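Local coordinates for protein VAL-1 (Chlorella virus, PDB 3GNE) that cleaves alginate by beta-elimination, as a viral alginate lyase of polysaccharide lyase family 14, at residues I73-E78 against S213-N218; K83-A88 against T219-P224. All coordinates share one frame; numbering follows the deposited sequence.

Interaction 1: I73-E78 against S213-N218; sequences ITFAWE and SRFDWN
F75 and F215 lie ring on ring between two strands, while two residues further along each strand W77 receives the edge of W217. The two phenyl rings form an offset stack, with centroids 4.4 Å apart and planes inclined by 24°. F75 CG and F215 CD1 approach to 3.4 Å, the overlap being displaced toward the rims. The slip also carries the methylene of F215 over the F75 face: CB of F215 sits 3.8 Å from the centroid of the F75 ring, a CH-pi contact.

The indoles meet T-shaped. The benzo edge of W217 points at the W77 face, with W217 CZ3 3.5 Å from W77 CE2 and the planes at 78°. F215 joins the two pairs, because its ring edge at CE1 also lies 3.8 Å from W77 CZ3. Four buried aromatic side chains thus interlock without polar links between the strands.

The torsion of W77 turns its indole face toward W217: CG stands between the backbone N and the carbonyl carbon (chi1 53°), whereas W217 has CG anti to N and extends its six-membered ring inward. On the other side of strand 213-218, R214 grips D216 side-on: NE and NH2 both bond to the same carboxylate oxygen, the NE bond to D216 OD1 measuring 3.0 Å. S213 and R214 form a classic beta bulge opposite F97.

The segment axes approach to 9.5 Å and run at a small angle in the same direction, consistent with facing sheets of a concanavalin-like beta-sandwich. Further rings, F59, F61, F235 and F238, gather round W217, and H93 meets W77. Strand 72-80 is flanked in its sheet by strands 166-173 and 231-241, strand 212-221 in the other by 59-63 and 91-99.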
# COMPACT_ATOMS: atom_id res chain seq x y z
N ILE A 73 -10.30 5.26 6.17
CA ILE A 73 -9.62 6.21 5.32
C ILE A 73 -9.21 5.53 4.03
O ILE A 73 -9.02 4.29 4.02
CB ILE A 73 -8.38 6.75 6.08
CG1 ILE A 73 -7.94 8.12 5.56
CG2 ILE A 73 -7.21 5.77 6.05
CD1 ILE A 73 -8.95 9.22 5.79
N THR A 74 -9.03 6.33 3.00
CA THR A 74 -8.53 5.84 1.71
C THR A 74 -7.27 6.61 1.35
O THR A 74 -7.15 7.81 1.60
CB THR A 74 -9.65 6.02 0.68
OG1 THR A 74 -10.68 5.09 1.09
CG2 THR A 74 -9.17 5.69 -0.72
N PHE A 75 -6.31 5.88 0.77
CA PHE A 75 -5.16 6.54 0.16
C PHE A 75 -5.16 6.19 -1.33
O PHE A 75 -5.62 5.09 -1.74
CB PHE A 75 -3.84 6.08 0.82
CG PHE A 75 -3.69 6.80 2.18
CD1 PHE A 75 -3.14 8.07 2.21
CD2 PHE A 75 -4.11 6.19 3.35
CE1 PHE A 75 -3.04 8.78 3.41
CE2 PHE A 75 -3.99 6.85 4.57
CZ PHE A 75 -3.41 8.10 4.56
N ALA A 76 -4.67 7.13 -2.11
CA ALA A 76 -4.73 6.97 -3.57
C ALA A 76 -3.46 7.56 -4.18
O ALA A 76 -2.82 8.43 -3.59
CB ALA A 76 -5.96 7.68 -4.10
N TRP A 77 -3.10 7.06 -5.34
CA TRP A 77 -1.91 7.55 -6.06
C TRP A 77 -2.06 7.12 -7.51
O TRP A 77 -2.95 6.31 -7.83
CB TRP A 77 -0.58 7.02 -5.49
CG TRP A 77 -0.56 5.52 -5.38
CD1 TRP A 77 -0.13 4.62 -6.33
CD2 TRP A 77 -1.00 4.72 -4.28
NE1 TRP A 77 -0.27 3.32 -5.87
CE2 TRP A 77 -0.81 3.36 -4.61
CE3 TRP A 77 -1.55 5.04 -3.00
CZ2 TRP A 77 -1.13 2.30 -3.74
CZ3 TRP A 77 -1.86 3.98 -2.15
CH2 TRP A 77 -1.66 2.65 -2.51
N GLU A 78 -1.21 7.67 -8.35
CA GLU A 78 -1.20 7.27 -9.75
C GLU A 78 0.17 6.76 -10.12
O GLU A 78 1.17 7.25 -9.59
CB GLU A 78 -1.55 8.46 -10.67
CG GLU A 78 -2.98 8.96 -10.28
CD GLU A 78 -3.33 10.20 -11.05
OE1 GLU A 78 -2.75 10.44 -12.12
OE2 GLU A 78 -4.23 10.96 -10.65
N SER A 213 -3.23 3.80 11.90
CA SER A 213 -2.16 4.61 12.54
C SER A 213 -1.25 5.25 11.57
O SER A 213 -0.65 6.25 11.96
CB SER A 213 -1.41 3.74 13.55
OG SER A 213 -0.86 2.60 12.91
N ARG A 214 -1.07 4.77 10.33
CA ARG A 214 -0.22 5.50 9.40
C ARG A 214 -0.47 5.04 7.97
O ARG A 214 -0.99 3.95 7.74
CB ARG A 214 1.30 5.34 9.66
CG ARG A 214 1.85 3.94 9.33
CD ARG A 214 3.36 3.94 9.61
NE ARG A 214 4.10 2.78 9.12
CZ ARG A 214 4.20 1.60 9.75
NH1 ARG A 214 3.52 1.42 10.91
NH2 ARG A 214 4.93 0.65 9.20
N PHE A 215 -0.07 5.88 7.04
CA PHE A 215 0.19 5.48 5.67
C PHE A 215 1.64 5.07 5.54
O PHE A 215 2.53 5.77 6.04
CB PHE A 215 -0.06 6.67 4.73
CG PHE A 215 0.13 6.35 3.24
CD1 PHE A 215 -0.67 5.39 2.61
CD2 PHE A 215 1.13 7.05 2.54
CE1 PHE A 215 -0.50 5.14 1.24
CE2 PHE A 215 1.25 6.79 1.17
CZ PHE A 215 0.45 5.86 0.52
N ASP A 216 1.87 3.90 4.94
CA ASP A 216 3.22 3.43 4.76
C ASP A 216 3.42 3.17 3.28
O ASP A 216 2.77 2.32 2.68
CB ASP A 216 3.40 2.13 5.54
CG ASP A 216 4.88 1.79 5.65
OD1 ASP A 216 5.56 2.32 6.55
OD2 ASP A 216 5.42 1.05 4.83
N TRP A 217 4.34 3.91 2.69
CA TRP A 217 4.72 3.77 1.30
C TRP A 217 6.03 3.00 1.25
O TRP A 217 6.98 3.39 1.89
CB TRP A 217 4.92 5.14 0.63
CG TRP A 217 5.23 4.88 -0.82
CD1 TRP A 217 6.44 4.97 -1.45
CD2 TRP A 217 4.27 4.47 -1.80
NE1 TRP A 217 6.29 4.64 -2.76
CE2 TRP A 217 4.97 4.34 -3.03
CE3 TRP A 217 2.90 4.24 -1.77
CZ2 TRP A 217 4.34 3.96 -4.22
CZ3 TRP A 217 2.26 3.86 -2.97
CH2 TRP A 217 2.98 3.74 -4.15
N ASN A 218 6.11 1.91 0.52
CA ASN A 218 7.39 1.22 0.41
C ASN A 218 7.31 0.34 -0.82
O ASN A 218 6.74 -0.73 -0.80
CB ASN A 218 7.66 0.40 1.67
CG ASN A 218 9.10 -0.05 1.70
OD1 ASN A 218 9.83 0.02 0.72
ND2 ASN A 218 9.52 -0.50 2.86

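Interaction 2: K83-A88 against T219-P224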
# COMPACT_ATOMS: atom_id res chain seq x y z
N LYS A 83 6.28 1.55 -21.36
CA LYS A 83 6.31 0.34 -22.15
C LYS A 83 7.57 -0.48 -21.95
O LYS A 83 8.65 0.15 -21.99
CB LYS A 83 6.14 0.76 -23.63
CG LYS A 83 5.85 -0.42 -24.58
CD LYS A 83 5.99 -0.01 -26.02
CE LYS A 83 5.63 -1.07 -27.04
NZ LYS A 83 5.50 -0.40 -28.41
N GLY A 84 7.45 -1.80 -21.73
CA GLY A 84 8.67 -2.61 -21.56
C GLY A 84 8.97 -2.86 -20.09
O GLY A 84 9.80 -3.71 -19.82
N PHE A 85 8.28 -2.15 -19.17
CA PHE A 85 8.54 -2.45 -17.77
C PHE A 85 8.24 -3.90 -17.51
O PHE A 85 7.21 -4.43 -17.98
CB PHE A 85 7.64 -1.50 -16.92
CG PHE A 85 7.92 -1.58 -15.43
CD1 PHE A 85 8.78 -0.65 -14.87
CD2 PHE A 85 7.32 -2.54 -14.61
CE1 PHE A 85 9.05 -0.70 -13.49
CE2 PHE A 85 7.58 -2.60 -13.25
CZ PHE A 85 8.43 -1.66 -12.70
N ASP A 86 9.09 -4.58 -16.76
CA ASP A 86 8.87 -5.99 -16.48
C ASP A 86 8.37 -6.12 -15.04
O ASP A 86 9.11 -5.87 -14.08
CB ASP A 86 10.20 -6.75 -16.71
CG ASP A 86 10.08 -8.25 -16.58
OD1 ASP A 86 9.13 -8.75 -15.89
OD2 ASP A 86 10.97 -8.99 -17.14
N PHE A 87 7.12 -6.50 -14.87
CA PHE A 87 6.52 -6.64 -13.56
C PHE A 87 6.98 -7.85 -12.78
O PHE A 87 6.61 -7.99 -11.60
CB PHE A 87 4.98 -6.74 -13.76
CG PHE A 87 4.33 -5.48 -14.31
CD1 PHE A 87 4.14 -4.38 -13.48
CD2 PHE A 87 3.91 -5.39 -15.64
CE1 PHE A 87 3.56 -3.19 -13.94
CE2 PHE A 87 3.33 -4.22 -16.11
CZ PHE A 87 3.17 -3.12 -15.29
N ALA A 88 7.76 -8.72 -13.41
CA ALA A 88 8.28 -9.92 -12.77
C ALA A 88 7.09 -10.67 -12.19
O ALA A 88 6.12 -10.90 -12.92
CB ALA A 88 9.35 -9.59 -11.75
N THR A 219 7.86 0.87 -1.94
CA THR A 219 7.67 0.19 -3.21
C THR A 219 8.96 -0.55 -3.58
O THR A 219 10.07 -0.03 -3.47
CB THR A 219 7.24 1.17 -4.30
OG1 THR A 219 7.01 0.40 -5.52
CG2 THR A 219 8.26 2.26 -4.65
N PHE A 220 8.78 -1.82 -3.94
CA PHE A 220 9.90 -2.72 -4.25
C PHE A 220 9.36 -3.95 -4.88
O PHE A 220 8.14 -4.25 -4.73
CB PHE A 220 10.68 -3.06 -2.95
CG PHE A 220 9.82 -3.70 -1.88
CD1 PHE A 220 9.22 -2.87 -0.91
CD2 PHE A 220 9.61 -5.09 -1.83
CE1 PHE A 220 8.41 -3.45 0.06
CE2 PHE A 220 8.82 -5.65 -0.85
CZ PHE A 220 8.21 -4.82 0.11
N PHE A 221 10.22 -4.73 -5.57
CA PHE A 221 9.81 -5.97 -6.15
C PHE A 221 9.75 -7.11 -5.16
O PHE A 221 10.59 -7.22 -4.27
CB PHE A 221 10.82 -6.38 -7.25
CG PHE A 221 10.52 -5.73 -8.60
CD1 PHE A 221 10.07 -6.52 -9.65
CD2 PHE A 221 10.69 -4.35 -8.79
CE1 PHE A 221 9.73 -5.95 -10.87
CE2 PHE A 221 10.33 -3.76 -10.01
CZ PHE A 221 9.88 -4.58 -11.05
N GLY A 222 8.75 -7.98 -5.35
CA GLY A 222 8.72 -9.22 -4.61
C GLY A 222 8.09 -9.08 -3.23
O GLY A 222 7.37 -8.16 -2.91
N GLY A 223 8.37 -10.05 -2.42
CA GLY A 223 9.09 -11.25 -2.78
C GLY A 223 8.23 -12.28 -3.49
O GLY A 223 7.02 -12.06 -3.62
N PRO A 224 8.91 -13.38 -3.90
CA PRO A 224 10.37 -13.50 -3.71
C PRO A 224 11.19 -13.10 -4.92
O PRO A 224 12.41 -13.18 -4.80
CB PRO A 224 10.55 -15.00 -3.42
CG PRO A 224 9.55 -15.58 -4.39
CD PRO A 224 8.40 -14.63 -4.47
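The ring of F221 is pushed edge-first into a bend of the 83-88 loop, where F85, A88 and the backbone carbonyl of D86 receive its rim. F221 holds CG anti to its carbonyl carbon (chi1 -85°), which sends the phenyl group out from the backbone toward the loop. Near the ring plane, D86 O lies 3.3 Å from F221 CE1 and almost as close to CZ, so a carbonyl oxygen faces the weakly positive hydrogen-bearing rim. The methyl of A88 touches the adjoining CD1-CE1 part of the edge, its CB 3.8 Å from F221 CE1.

F85 comes from the opposite direction. With CG anti to N (chi1 -173°), its ring reaches across, and F85 CZ meets F221 CZ at 3.7 Å. The planes are inclined by 31° and the centroids stand 5.9 Å apart, so the two phenyl groups meet obliquely.

This contact lies in the last, weakly bonded part of strand 212-221 of one sheet of the beta-sandwich, against the connection that leads from strand 72-80 to strand 91-99. The loop's own bend is an Asx turn: D86 OD1 accepts the backbone N-H of A88 at 2.8 Å, the N-H meeting the oxygen on its anti side. That bond helps to fix the A88 methyl beside F221.

The CB of F87 points away from the 219-224 segment, and the F87 ring has F85 CD2 over one face. Its carbonyl is held by the indole N-H of W119, whose ring also packs edge-to-face with F221. F85 O bonds to the hydroxyl of Y162, and Q231 takes the D86 N-H. Past F221 come G222, whose backbone calls for glycine because a CB would jam against the preceding carbonyl O, and cis peptide bonds preceding both G223 and P224.

In the fold
From the N terminus, the chain first lays down strand 72-80, which carries 73-78, and then turns through the loop at 83-88 into strand 91-99. After more than a hundred further residues it returns along strand 212-221, where 213-218 closes interaction 1 and 219-224, directly following, closes interaction 2. The segments therefore alternate along the sequence, and the two closures cross. Their centres lie about 20 Å apart. Interaction 1 joins the two facing sheets near the middle of the sandwich; interaction 2, nearer the periphery, ties the last part of the same returning strand to the connection that passes from one sheet to the other.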